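Local coordinates for protein lysozyme (Meretrix lusoria, PDB 4PJ2) that hydrolyses the beta-1,4 glycosidic bonds of bacterial peptidoglycan, lysing Gram-positive bacteria, and also degrades chitin, at residues G4-R9 with N71-Y76; C15-G20 with Q113-C118; F38-A43 with R91-G96. One frame throughout, in Å; residues are numbered along the deposited sequence. Where two conformers were deposited one is given.

Interaction 1: G4-R9 with N71-Y76; sequences GIVSQR and NYMKRY
Ile5 and Val6 of the N-terminal loop lie against Met73 near the end of helix 62-76, an apolar loop-on-helix contact in the helical part of this type-I lysozyme of the lysozyme clan. Ile5 makes the larger contribution from the loop. Its CG1 branch sits between the backbone N and the carbonyl carbon (chi1 65°), and the extended chain beyond it lays CD1 over the helix backbone where Met73 passes into Lys74. CD1 is 3.7 Å from Lys74 N and 3.9 Å from Met73 CB, and the Ile5 and Met73 side chains cross at about a right angle.

Val6 meets the same methionine with its CG2 branch alone. Met73 is thus touched at CB by both loop residues and at CG by Val6, before the bend at chi2 (-47°) carries its sulfur end away from the loop toward Glu92 and Tyr44, a substrate-binding residue on which it packs. Phe89 of helix 86-95 packs on Ile5, Val6 and Met73 alike, so a residue of a further helix joins the same apolar cluster. No hydrogen bond joins the two segments, but Gln70, just before the second one, accepts a bond from Val6 N through its OE1. The closest approach between the segments is Val6 CG2 to Met73 CG, 3.6 Å.

Interaction 2: C15-G20 with Q113-C118; sequences CKMESG and QKISGC
With CG1 anti to the carbonyl carbon (chi1 -61°) and the chain extended beyond it, Ile115 sends CD1 against the backbone of helix 8-19, while its CG2, on the other branch of CB, meets the side chain of Lys16. Lys16 also has CG anti to its carbonyl carbon, and its straight chain then runs past the isoleucine.

Ile115 is the central residue of the contact and reaches both helix residues. Its CD1 comes to 3.6 Å from Met17 N and lies 3.9 Å from Met17 CB, so this methyl packs on main chain as well as side chain. Met17 SD is 4.1 Å from the same Ile115 CD1, and the two side chains cross at about a right angle. On the other branch, Ile115 CG2 lies 3.9 Å from Lys16 CD, an aliphatic contact along the lysine stem. The ammonium group continues toward the turn that begins at Ile115, where Lys16 NZ stands 4.1 Å from Ser116 O; an attraction between the charge and this carbonyl is possible but would be weak at that distance.

Ile115 to Cys118 form a type II beta turn, closed by a 2.9 Å hydrogen bond from Cys118 N to Ile115 O. Gly117 has the positive phi (93°) expected at the third position of such a turn. A disulfide from Cys118 to Cys13 ties this loop covalently to helix 8-19, one turn before Met17. The loop thus packs on the helix turn that carries Glu18, probably the catalytic proton donor, whose OE2 bonds to Tyr108 OH. The contact lies at the surface, where the loop after helix 106-112 returns to the C-terminal part of helix 8-19, and Met17 also packs on Tyr108, Arg111 and Leu112 of helix 106-112.

Interaction 3: F38-A43 with R91-G96; sequences FQIKEA and REHNGG
The backbones come closest at Phe38 and His93, CA to CA 8.6 Å, the first in the turn that leads into the short strand 40-41, the second near the C-terminal end of helix 86-95. In the turn, Gln39 and Ile40 both oppose Cys35 as a G1 beta bulge, with Gln39 at positive phi (53°).

His93 spans the gap with its imidazole. CG stands anti to the backbone N (chi1 -170°), and the ring presents NE2 to the carbonyl of Phe38. The hydrogen bond from His93 NE2 to Phe38 O is 2.7 Å long, with an N-H...O angle of 160°; it reaches a lone pair in the carbonyl plane, and the oxygen lies almost in the imidazole plane. Phe38 CB comes alongside, 3.8 Å from His93 NE2. At the other ring nitrogen, ND1 bonds to Tyr44 OH, so two partners fix the rotation of the imidazole. A water 3.1 Å from Gln39 O lies above one ring face, toward its rim.

The site is the substrate-binding cleft of a lysozyme: His93 and Lys41 bind substrate, Glu18, the predicted proton donor, packs on His93, and Lys41 and Asn94 bond to the bound Putative exported protein.

Burial increases from interaction 2 through interaction 1 to interaction 3. Interaction 2 is a surface contact, interaction 1 is partly buried, and interaction 3 is fully buried near the centre of the fold. The first two share helix 8-19, at its N-terminal approach and its C-terminal part, and rely on apolar carbons; interaction 3 instead turns on a hydrogen bond from a ring to a main-chain carbonyl. Interactions 1 and 3 touch where Met73 SD meets Glu92 CB at 3.5 Å, joining helices 62-76 and 86-95. Glu18, within segment 15-20, touches interaction 3, its OE2 being 3.4 Å from His93 CD2. Interactions 1 and 2 do not touch, with centres about 17 Å apart.

Interaction 1: G4-R9 with N71-Y76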
ATOM      1  N   GLY D   4      22.230  10.965  -4.203  1.00 26.66           N
ATOM      2  CA  GLY D   4      21.977   9.740  -3.458  1.00 25.42           C
ATOM      3  C   GLY D   4      22.198   8.537  -4.351  1.00 24.58           C
ATOM      4  O   GLY D   4      22.914   8.624  -5.339  1.00 25.74           O
ATOM      5  N   ILE D   5      21.584   7.407  -4.023  1.00 22.88           N
ATOM      6  CA  ILE D   5      21.866   6.187  -4.774  1.00 22.79           C
ATOM      7  C   ILE D   5      21.189   6.120  -6.135  1.00 22.24           C
ATOM      8  O   ILE D   5      21.585   5.326  -6.981  1.00 23.52           O
ATOM      9  CB  ILE D   5      21.522   4.923  -3.977  1.00 23.32           C
ATOM     10  CG1 ILE D   5      20.026   4.808  -3.697  1.00 23.42           C
ATOM     11  CG2 ILE D   5      22.342   4.911  -2.682  1.00 24.63           C
ATOM     12  CD1 ILE D   5      19.675   3.515  -2.995  1.00 24.65           C
ATOM     13  N   VAL D   6      20.170   6.943  -6.354  1.00 21.15           N
ATOM     14  CA  VAL D   6      19.486   6.964  -7.642  1.00 21.55           C
ATOM     15  C   VAL D   6      20.177   7.983  -8.553  1.00 22.94           C
ATOM     16  O   VAL D   6      20.462   9.088  -8.110  1.00 23.91           O
ATOM     17  CB  VAL D   6      17.994   7.334  -7.487  1.00 20.92           C
ATOM     18  CG1 VAL D   6      17.276   7.182  -8.835  1.00 21.96           C
ATOM     19  CG2 VAL D   6      17.341   6.478  -6.396  1.00 20.90           C
ATOM     20  N   SER D   7      20.426   7.615  -9.814  1.00 23.22           N
ATOM     21  CA  SER D   7      21.091   8.503 -10.772  1.00 24.54           C
ATOM     22  C   SER D   7      20.162   9.647 -11.183  1.00 24.12           C
ATOM     23  O   SER D   7      18.937   9.535 -11.143  1.00 24.14           O
ATOM     24  CB  SER D   7      21.515   7.731 -12.030  1.00 24.26           C
ATOM     25  OG  SER D   7      20.400   7.519 -12.897  1.00 24.83           O
ATOM     26  N   GLN D   8      20.764  10.751 -11.602  1.00 24.66           N
ATOM     27  CA  GLN D   8      20.019  11.914 -12.056  1.00 26.05           C
ATOM     28  C   GLN D   8      19.151  11.606 -13.267  1.00 25.54           C
ATOM     29  O   GLN D   8      18.010  12.041 -13.330  1.00 25.88           O
ATOM     30  CB  GLN D   8      20.969  13.063 -12.374  1.00 27.56           C
ATOM     31  CG  GLN D   8      21.688  13.591 -11.161  1.00 28.45           C
ATOM     32  CD  GLN D   8      20.758  14.244 -10.169  1.00 29.35           C
ATOM     33  OE1 GLN D   8      20.069  15.206 -10.493  1.00 30.39           O
ATOM     34  NE2 GLN D   8      20.703  13.697  -8.958  1.00 29.64           N
ATOM     35  N   ARG D   9      19.666  10.833 -14.218  1.00 25.79           N
ATOM     36  CA  ARG D   9      18.863  10.512 -15.404  1.00 27.56           C
ATOM     37  C   ARG D   9      17.661   9.653 -15.011  1.00 25.86           C
ATOM     38  O   ARG D   9      16.554   9.827 -15.527  1.00 26.23           O
ATOM     39  CB  ARG D   9      19.704   9.811 -16.465  1.00 30.65           C
ATOM     40  CG  ARG D   9      20.720  10.733 -17.131  1.00 34.90           C
ATOM     41  CD  ARG D   9      21.621   9.992 -18.104  1.00 38.93           C
ATOM     42  NE  ARG D   9      22.849  10.744 -18.356  1.00 42.47           N
ATOM     43  CZ  ARG D   9      23.933  10.247 -18.946  1.00 44.84           C
ATOM     44  NH1 ARG D   9      23.954   8.984 -19.360  1.00 45.87           N
ATOM     45  NH2 ARG D   9      25.004  11.015 -19.121  1.00 45.71           N
ATOM     46  N   ASN D  71      15.842   8.942  -0.315  1.00 17.53           N
ATOM     47  CA  ASN D  71      15.756   8.331   1.012  1.00 17.22           C
ATOM     48  C   ASN D  71      14.925   7.055   0.999  1.00 15.32           C
ATOM     49  O   ASN D  71      15.258   6.108   1.690  1.00 15.64           O
ATOM     50  CB  ASN D  71      15.144   9.274   2.045  1.00 19.59           C
ATOM     51  CG  ASN D  71      16.035  10.437   2.391  1.00 22.49           C
ATOM     52  OD1 ASN D  71      17.218  10.455   2.065  1.00 22.71           O
ATOM     53  ND2 ASN D  71      15.477  11.407   3.090  1.00 23.91           N
ATOM     54  N   TYR D  72      13.832   7.036   0.237  1.00 16.00           N
ATOM     55  CA  TYR D  72      12.993   5.856   0.108  1.00 14.49           C
ATOM     56  C   TYR D  72      13.772   4.684  -0.483  1.00 13.72           C
ATOM     57  O   TYR D  72      13.699   3.558   0.019  1.00 13.96           O
ATOM     58  CB  TYR D  72      11.795   6.179  -0.766  1.00 15.33           C
ATOM     59  CG  TYR D  72      10.631   5.229  -0.607  1.00 14.82           C
ATOM     60  CD1 TYR D  72      10.441   4.160  -1.472  1.00 15.59           C
ATOM     61  CD2 TYR D  72       9.687   5.428   0.392  1.00 15.31           C
ATOM     62  CE1 TYR D  72       9.344   3.311  -1.340  1.00 16.12           C
ATOM     63  CE2 TYR D  72       8.596   4.575   0.534  1.00 15.66           C
ATOM     64  CZ  TYR D  72       8.429   3.519  -0.327  1.00 16.15           C
ATOM     65  OH  TYR D  72       7.324   2.694  -0.193  1.00 17.16           O
ATOM     66  N   MET D  73      14.546   4.951  -1.535  1.00 14.72           N
ATOM     67  CA  MET D  73      15.323   3.902  -2.157  1.00 15.08           C
ATOM     68  C   MET D  73      16.447   3.435  -1.230  1.00 15.49           C
ATOM     69  O   MET D  73      16.716   2.254  -1.166  1.00 15.05           O
ATOM     70  CB  MET D  73      15.872   4.358  -3.530  1.00 15.15           C
ATOM     71  CG  MET D  73      14.787   4.745  -4.546  1.00 16.64           C
ATOM     72  SD  MET D  73      13.474   3.525  -4.627  1.00 16.28           S
ATOM     73  CE  MET D  73      12.127   4.583  -5.160  1.00 17.26           C
ATOM     74  N   LYS D  74      17.088   4.365  -0.527  0.59 15.82           N
ATOM     75  CA  LYS D  74      18.117   4.008   0.456  0.59 16.67           C
ATOM     76  C   LYS D  74      17.548   3.086   1.533  0.59 15.54           C
ATOM     77  O   LYS D  74      18.201   2.134   1.956  0.59 16.65           O
ATOM     78  CB  LYS D  74      18.686   5.273   1.090  0.59 17.87           C
ATOM     79  CG  LYS D  74      19.785   5.047   2.107  0.59 20.53           C
ATOM     80  CD  LYS D  74      20.413   6.370   2.535  0.59 24.03           C
ATOM     81  CE  LYS D  74      21.331   6.218   3.746  0.59 26.15           C
ATOM     82  NZ  LYS D  74      21.890   7.528   4.191  0.59 27.98           N
ATOM     83  N   ARG D  75      16.329   3.366   1.965  1.00 15.03           N
ATOM     84  CA  ARG D  75      15.690   2.558   2.988  1.00 14.98           C
ATOM     85  C   ARG D  75      15.303   1.169   2.485  1.00 13.88           C
ATOM     86  O   ARG D  75      15.540   0.171   3.188  1.00 14.14           O
ATOM     87  CB  ARG D  75      14.455   3.277   3.529  1.00 15.06           C
ATOM     88  CG  ARG D  75      13.681   2.469   4.554  1.00 14.60           C
ATOM     89  CD  ARG D  75      12.637   3.313   5.241  1.00 15.53           C
ATOM     90  NE  ARG D  75      12.042   2.565   6.340  1.00 15.14           N
ATOM     91  CZ  ARG D  75      11.381   3.119   7.346  1.00 15.95           C
ATOM     92  NH1 ARG D  75      11.184   4.431   7.359  1.00 17.28           N
ATOM     93  NH2 ARG D  75      10.915   2.363   8.337  1.00 15.66           N
ATOM     94  N   TYR D  76      14.722   1.090   1.282  1.00 14.01           N
ATOM     95  CA  TYR D  76      14.038  -0.130   0.864  1.00 13.90           C
ATOM     96  C   TYR D  76      14.685  -0.948  -0.250  1.00 13.77           C
ATOM     97  O   TYR D  76      14.521  -2.162  -0.291  1.00 14.90           O
ATOM     98  CB  TYR D  76      12.608   0.189   0.458  1.00 13.76           C
ATOM     99  CG  TYR D  76      11.689   0.537   1.590  1.00 13.94           C
ATOM    100  CD1 TYR D  76      11.478  -0.354   2.628  1.00 13.98           C
ATOM    101  CD2 TYR D  76      10.998   1.742   1.599  1.00 14.14           C
ATOM    102  CE1 TYR D  76      10.587  -0.061   3.633  1.00 13.90           C
ATOM    103  CE2 TYR D  76      10.106   2.036   2.617  1.00 14.11           C
ATOM    104  CZ  TYR D  76       9.916   1.126   3.630  1.00 14.52           C
ATOM    105  OH  TYR D  76       9.025   1.325   4.667  1.00 15.54           O
TER

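Interaction 2: C15-G20 with Q113-C118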
ATOM      1  N   CYS D  15      10.424  11.252 -12.955  1.00 22.95           N
ATOM      2  CA  CYS D  15       9.697  12.510 -12.894  1.00 24.07           C
ATOM      3  C   CYS D  15       8.823  12.675 -14.143  1.00 24.30           C
ATOM      4  O   CYS D  15       7.634  12.946 -14.042  1.00 24.23           O
ATOM      5  CB  CYS D  15      10.704  13.651 -12.735  1.00 26.23           C
ATOM      6  SG  CYS D  15      10.025  15.218 -12.164  1.00 28.48           S
ATOM      7  N   LYS D  16       9.398  12.453 -15.317  1.00 24.41           N
ATOM      8  CA  LYS D  16       8.625  12.562 -16.558  1.00 24.28           C
ATOM      9  C   LYS D  16       7.472  11.565 -16.594  1.00 23.58           C
ATOM     10  O   LYS D  16       6.356  11.893 -16.996  1.00 24.21           O
ATOM     11  CB  LYS D  16       9.541  12.363 -17.763  1.00 25.17           C
ATOM     12  CG  LYS D  16      10.481  13.537 -17.996  1.00 26.09           C
ATOM     13  CD  LYS D  16      11.430  13.314 -19.161  1.00 28.50           C
ATOM     14  CE  LYS D  16      12.387  14.499 -19.317  1.00 30.46           C
ATOM     15  NZ  LYS D  16      13.259  14.415 -20.529  1.00 31.74           N
ATOM     16  N   MET D  17       7.733  10.351 -16.133  1.00 24.46           N
ATOM     17  CA  MET D  17       6.708   9.314 -16.088  1.00 24.94           C
ATOM     18  C   MET D  17       5.534   9.721 -15.210  1.00 23.55           C
ATOM     19  O   MET D  17       4.382   9.509 -15.582  1.00 24.17           O
ATOM     20  CB  MET D  17       7.327   8.025 -15.528  1.00 25.26           C
ATOM     21  CG  MET D  17       6.410   6.805 -15.522  1.00 25.52           C
ATOM     22  SD  MET D  17       5.827   6.434 -17.214  1.00 25.65           S
ATOM     23  CE  MET D  17       5.002   4.869 -16.856  1.00 25.91           C
ATOM     24  N   GLU D  18       5.823  10.312 -14.048  1.00 23.10           N
ATOM     25  CA  GLU D  18       4.805  10.545 -13.023  1.00 23.10           C
ATOM     26  C   GLU D  18       3.956  11.770 -13.328  1.00 23.79           C
ATOM     27  O   GLU D  18       2.749  11.763 -13.083  1.00 24.02           O
ATOM     28  CB  GLU D  18       5.458  10.729 -11.642  1.00 23.14           C
ATOM     29  CG  GLU D  18       6.049   9.461 -11.046  1.00 22.68           C
ATOM     30  CD  GLU D  18       5.013   8.385 -10.798  1.00 22.83           C
ATOM     31  OE1 GLU D  18       3.810   8.706 -10.689  1.00 24.19           O
ATOM     32  OE2 GLU D  18       5.430   7.207 -10.686  1.00 22.61           O
ATOM     33  N   SER D  19       4.598  12.825 -13.814  1.00 25.29           N
ATOM     34  CA  SER D  19       3.930  14.118 -13.934  1.00 25.76           C
ATOM     35  C   SER D  19       4.273  14.897 -15.199  1.00 26.37           C
ATOM     36  O   SER D  19       3.820  16.019 -15.354  1.00 26.21           O
ATOM     37  CB  SER D  19       4.326  14.980 -12.729  1.00 25.99           C
ATOM     38  OG  SER D  19       5.720  15.238 -12.760  1.00 26.78           O
ATOM     39  N   GLY D  20       5.047  14.310 -16.103  1.00 26.91           N
ATOM     40  CA  GLY D  20       5.640  15.090 -17.182  1.00 27.98           C
ATOM     41  C   GLY D  20       6.667  16.039 -16.587  1.00 29.08           C
ATOM     42  O   GLY D  20       7.034  17.049 -17.191  1.00 30.67           O
ATOM     43  N   GLN D 113      10.528   3.588 -20.137  1.00 22.50           N
ATOM     44  CA  GLN D 113      11.639   3.534 -21.094  1.00 23.32           C
ATOM     45  C   GLN D 113      11.289   3.955 -22.512  1.00 24.33           C
ATOM     46  O   GLN D 113      12.210   4.106 -23.340  1.00 25.95           O
ATOM     47  CB  GLN D 113      12.200   2.123 -21.188  1.00 24.24           C
ATOM     48  CG  GLN D 113      12.856   1.637 -19.938  1.00 25.17           C
ATOM     49  CD  GLN D 113      13.272   0.201 -20.079  1.00 27.51           C
ATOM     50  OE1 GLN D 113      14.380  -0.090 -20.523  1.00 29.04           O
ATOM     51  NE2 GLN D 113      12.371  -0.714 -19.752  1.00 28.50           N
ATOM     52  N   LYS D 114      10.004   4.198 -22.781  1.00 24.51           N
ATOM     53  CA  LYS D 114       9.564   4.758 -24.051  1.00 24.83           C
ATOM     54  C   LYS D 114       9.647   6.289 -24.052  1.00 24.94           C
ATOM     55  O   LYS D 114       9.578   6.910 -25.119  1.00 26.11           O
ATOM     56  CB  LYS D 114       8.129   4.318 -24.338  1.00 25.09           C
ATOM     57  CG  LYS D 114       7.915   2.819 -24.260  1.00 26.34           C
ATOM     58  CD  LYS D 114       6.521   2.498 -24.693  1.00 27.46           C
ATOM     59  CE  LYS D 114       5.936   1.296 -24.022  1.00 30.34           C
ATOM     60  NZ  LYS D 114       4.820   0.750 -24.843  1.00 29.17           N
ATOM     61  N   ILE D 115       9.790   6.909 -22.886  1.00 24.88           N
ATOM     62  CA  ILE D 115       9.925   8.360 -22.828  1.00 23.87           C
ATOM     63  C   ILE D 115      11.245   8.790 -23.487  1.00 25.38           C
ATOM     64  O   ILE D 115      12.293   8.182 -23.247  1.00 26.74           O
ATOM     65  CB  ILE D 115       9.905   8.838 -21.371  1.00 24.14           C
ATOM     66  CG1 ILE D 115       8.570   8.445 -20.725  1.00 23.63           C
ATOM     67  CG2 ILE D 115      10.165  10.351 -21.300  1.00 24.26           C
ATOM     68  CD1 ILE D 115       8.457   8.783 -19.236  1.00 24.35           C
ATOM     69  N   SER D 116      11.205   9.815 -24.328  1.00 28.27           N
ATOM     70  CA  SER D 116      12.406  10.257 -25.022  1.00 31.17           C
ATOM     71  C   SER D 116      13.617  10.449 -24.093  1.00 32.07           C
ATOM     72  O   SER D 116      13.577  11.239 -23.144  1.00 33.62           O
ATOM     73  CB  SER D 116      12.105  11.541 -25.787  1.00 33.90           C
ATOM     74  OG  SER D 116      10.923  11.374 -26.548  1.00 37.01           O
ATOM     75  N   GLY D 117      14.678   9.692 -24.365  1.00 32.02           N
ATOM     76  CA  GLY D 117      15.927   9.802 -23.631  1.00 31.26           C
ATOM     77  C   GLY D 117      16.024   8.845 -22.457  1.00 30.85           C
ATOM     78  O   GLY D 117      17.018   8.879 -21.722  1.00 32.61           O
ATOM     79  N   CYS D 118      15.016   7.982 -22.285  1.00 29.14           N
ATOM     80  CA  CYS D 118      14.950   7.082 -21.135  1.00 27.79           C
ATOM     81  C   CYS D 118      15.117   5.607 -21.487  1.00 29.95           C
ATOM     82  O   CYS D 118      15.032   4.766 -20.600  1.00 30.43           O
ATOM     83  CB  CYS D 118      13.614   7.252 -20.393  1.00 27.00           C
ATOM     84  SG  CYS D 118      13.404   8.822 -19.692  1.00 24.80           S
TER

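Interaction 3: F38-A43 with R91-G96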
ATOM      1  N   PHE D  38       6.748  13.846  -8.252  1.00 25.19           N
ATOM      2  CA  PHE D  38       6.972  12.400  -8.199  1.00 23.85           C
ATOM      3  C   PHE D  38       5.730  11.640  -7.743  1.00 23.40           C
ATOM      4  O   PHE D  38       5.782  10.429  -7.559  1.00 23.10           O
ATOM      5  CB  PHE D  38       8.176  12.069  -7.300  1.00 23.38           C
ATOM      6  CG  PHE D  38       9.489  12.481  -7.898  1.00 23.44           C
ATOM      7  CD1 PHE D  38      10.003  13.750  -7.677  1.00 24.65           C
ATOM      8  CD2 PHE D  38      10.181  11.615  -8.731  1.00 23.72           C
ATOM      9  CE1 PHE D  38      11.217  14.127  -8.243  1.00 25.41           C
ATOM     10  CE2 PHE D  38      11.383  11.987  -9.302  1.00 24.28           C
ATOM     11  CZ  PHE D  38      11.896  13.247  -9.067  1.00 24.87           C
ATOM     12  N   GLN D  39       4.608  12.342  -7.569  1.00 23.05           N
ATOM     13  CA  GLN D  39       3.342  11.718  -7.160  1.00 23.09           C
ATOM     14  C   GLN D  39       3.535  10.868  -5.889  1.00 23.07           C
ATOM     15  O   GLN D  39       3.264   9.664  -5.859  1.00 23.25           O
ATOM     16  CB  GLN D  39       2.775  10.896  -8.311  1.00 23.46           C
ATOM     17  CG  GLN D  39       2.256  11.771  -9.447  1.00 24.67           C
ATOM     18  CD  GLN D  39       1.023  12.544  -9.034  1.00 24.77           C
ATOM     19  OE1 GLN D  39      -0.069  11.981  -8.946  1.00 24.55           O
ATOM     20  NE2 GLN D  39       1.195  13.823  -8.735  1.00 25.68           N
ATOM     21  N   ILE D  40       3.977  11.554  -4.846  1.00 22.54           N
ATOM     22  CA  ILE D  40       4.280  10.956  -3.547  1.00 22.39           C
ATOM     23  C   ILE D  40       3.050  11.024  -2.655  1.00 21.78           C
ATOM     24  O   ILE D  40       2.396  12.070  -2.568  1.00 23.46           O
ATOM     25  CB  ILE D  40       5.455  11.727  -2.886  1.00 23.74           C
ATOM     26  CG1 ILE D  40       6.757  11.385  -3.606  1.00 24.37           C
ATOM     27  CG2 ILE D  40       5.572  11.409  -1.393  1.00 24.83           C
ATOM     28  CD1 ILE D  40       7.921  12.287  -3.231  1.00 25.87           C
ATOM     29  N   LYS D  41       2.729   9.905  -2.007  1.00 20.89           N
ATOM     30  CA  LYS D  41       1.641   9.869  -1.041  1.00 21.66           C
ATOM     31  C   LYS D  41       2.190   9.994   0.375  1.00 20.54           C
ATOM     32  O   LYS D  41       3.397   9.911   0.603  1.00 20.49           O
ATOM     33  CB  LYS D  41       0.831   8.580  -1.196  1.00 23.81           C
ATOM     34  CG  LYS D  41       0.167   8.480  -2.555  1.00 26.68           C
ATOM     35  CD  LYS D  41      -0.710   7.258  -2.715  1.00 28.39           C
ATOM     36  CE  LYS D  41       0.141   5.997  -2.646  1.00 28.59           C
ATOM     37  NZ  LYS D  41      -0.580   4.787  -3.086  1.00 30.76           N
ATOM     38  N   GLU D  42       1.299  10.206   1.328  1.00 20.72           N
ATOM     39  CA  GLU D  42       1.692  10.485   2.697  1.00 20.60           C
ATOM     40  C   GLU D  42       2.536   9.355   3.297  1.00 19.37           C
ATOM     41  O   GLU D  42       3.531   9.606   3.968  1.00 19.52           O
ATOM     42  CB  GLU D  42       0.457  10.744   3.561  1.00 23.54           C
ATOM     43  CG  GLU D  42       0.806  11.319   4.922  1.00 26.23           C
ATOM     44  CD  GLU D  42      -0.411  11.730   5.716  1.00 29.35           C
ATOM     45  OE1 GLU D  42      -1.537  11.373   5.311  1.00 30.94           O
ATOM     46  OE2 GLU D  42      -0.237  12.413   6.747  1.00 30.49           O
ATOM     47  N   ALA D  43       2.137   8.108   3.061  1.00 17.76           N
ATOM     48  CA  ALA D  43       2.860   6.964   3.607  1.00 18.08           C
ATOM     49  C   ALA D  43       4.300   6.939   3.119  1.00 17.28           C
ATOM     50  O   ALA D  43       5.224   6.553   3.850  1.00 17.71           O
ATOM     51  CB  ALA D  43       2.168   5.673   3.237  1.00 18.55           C
ATOM     52  N   ARG D  91      10.585   0.831 -10.309  1.00 19.03           N
ATOM     53  CA  ARG D  91       9.578  -0.138  -9.882  1.00 18.20           C
ATOM     54  C   ARG D  91       9.255  -0.036  -8.372  1.00 17.32           C
ATOM     55  O   ARG D  91       8.118  -0.234  -7.982  1.00 18.07           O
ATOM     56  CB  ARG D  91       9.963  -1.564 -10.296  1.00 19.10           C
ATOM     57  CG  ARG D  91       9.965  -1.752 -11.825  1.00 20.27           C
ATOM     58  CD  ARG D  91      10.363  -3.152 -12.261  1.00 21.86           C
ATOM     59  NE  ARG D  91       9.421  -4.177 -11.829  1.00 22.05           N
ATOM     60  CZ  ARG D  91       9.656  -5.484 -11.865  1.00 24.01           C
ATOM     61  NH1 ARG D  91      10.822  -5.950 -12.314  1.00 25.22           N
ATOM     62  NH2 ARG D  91       8.733  -6.327 -11.424  1.00 24.00           N
ATOM     63  N   GLU D  92      10.243   0.316  -7.548  1.00 16.96           N
ATOM     64  CA  GLU D  92       9.982   0.634  -6.138  1.00 16.59           C
ATOM     65  C   GLU D  92       9.126   1.876  -6.017  1.00 16.71           C
ATOM     66  O   GLU D  92       8.214   1.951  -5.225  1.00 17.10           O
ATOM     67  CB  GLU D  92      11.298   0.881  -5.389  1.00 16.77           C
ATOM     68  CG  GLU D  92      12.207  -0.330  -5.276  1.00 16.97           C
ATOM     69  CD  GLU D  92      11.675  -1.349  -4.332  1.00 16.69           C
ATOM     70  OE1 GLU D  92      12.032  -1.256  -3.131  1.00 16.95           O
ATOM     71  OE2 GLU D  92      10.957  -2.253  -4.775  1.00 16.91           O
ATOM     72  N   HIS D  93       9.436   2.866  -6.841  1.00 16.91           N
ATOM     73  CA  HIS D  93       8.686   4.090  -6.761  1.00 17.74           C
ATOM     74  C   HIS D  93       7.209   3.881  -7.089  1.00 16.97           C
ATOM     75  O   HIS D  93       6.349   4.416  -6.414  1.00 17.79           O
ATOM     76  CB  HIS D  93       9.260   5.131  -7.695  1.00 18.21           C
ATOM     77  CG  HIS D  93       8.662   6.458  -7.451  1.00 19.39           C
ATOM     78  ND1 HIS D  93       8.919   7.177  -6.308  1.00 19.18           N
ATOM     79  CD2 HIS D  93       7.743   7.174  -8.148  1.00 19.62           C
ATOM     80  CE1 HIS D  93       8.212   8.290  -6.319  1.00 21.23           C
ATOM     81  NE2 HIS D  93       7.491   8.311  -7.427  1.00 20.14           N
ATOM     82  N   ASN D  94       6.954   3.058  -8.098  1.00 16.99           N
ATOM     83  CA  ASN D  94       5.593   2.785  -8.546  1.00 16.98           C
ATOM     84  C   ASN D  94       4.872   1.779  -7.654  1.00 17.38           C
ATOM     85  O   ASN D  94       3.666   1.871  -7.478  1.00 17.83           O
ATOM     86  CB  ASN D  94       5.650   2.259  -9.986  1.00 17.97           C
ATOM     87  CG  ASN D  94       4.273   2.026 -10.581  1.00 18.93           C
ATOM     88  OD1 ASN D  94       3.971   0.934 -11.046  1.00 19.49           O
ATOM     89  ND2 ASN D  94       3.439   3.042 -10.543  1.00 19.91           N
ATOM     90  N   GLY D  95       5.634   0.834  -7.095  1.00 16.67           N
ATOM     91  CA  GLY D  95       5.042  -0.310  -6.418  1.00 15.48           C
ATOM     92  C   GLY D  95       5.287  -0.463  -4.934  1.00 15.83           C
ATOM     93  O   GLY D  95       4.798  -1.425  -4.364  1.00 16.66           O
ATOM     94  N   GLY D  96       6.022   0.456  -4.310  1.00 14.85           N
ATOM     95  CA  GLY D  96       6.327   0.337  -2.883  1.00 14.30           C
ATOM     96  C   GLY D  96       7.583  -0.465  -2.599  1.00 14.21           C
ATOM     97  O   GLY D  96       8.362  -0.744  -3.499  1.00 15.10           O
TER
HETATM   98  O   HOH W   1       5.246   7.377  -5.274  1.00 35.78           O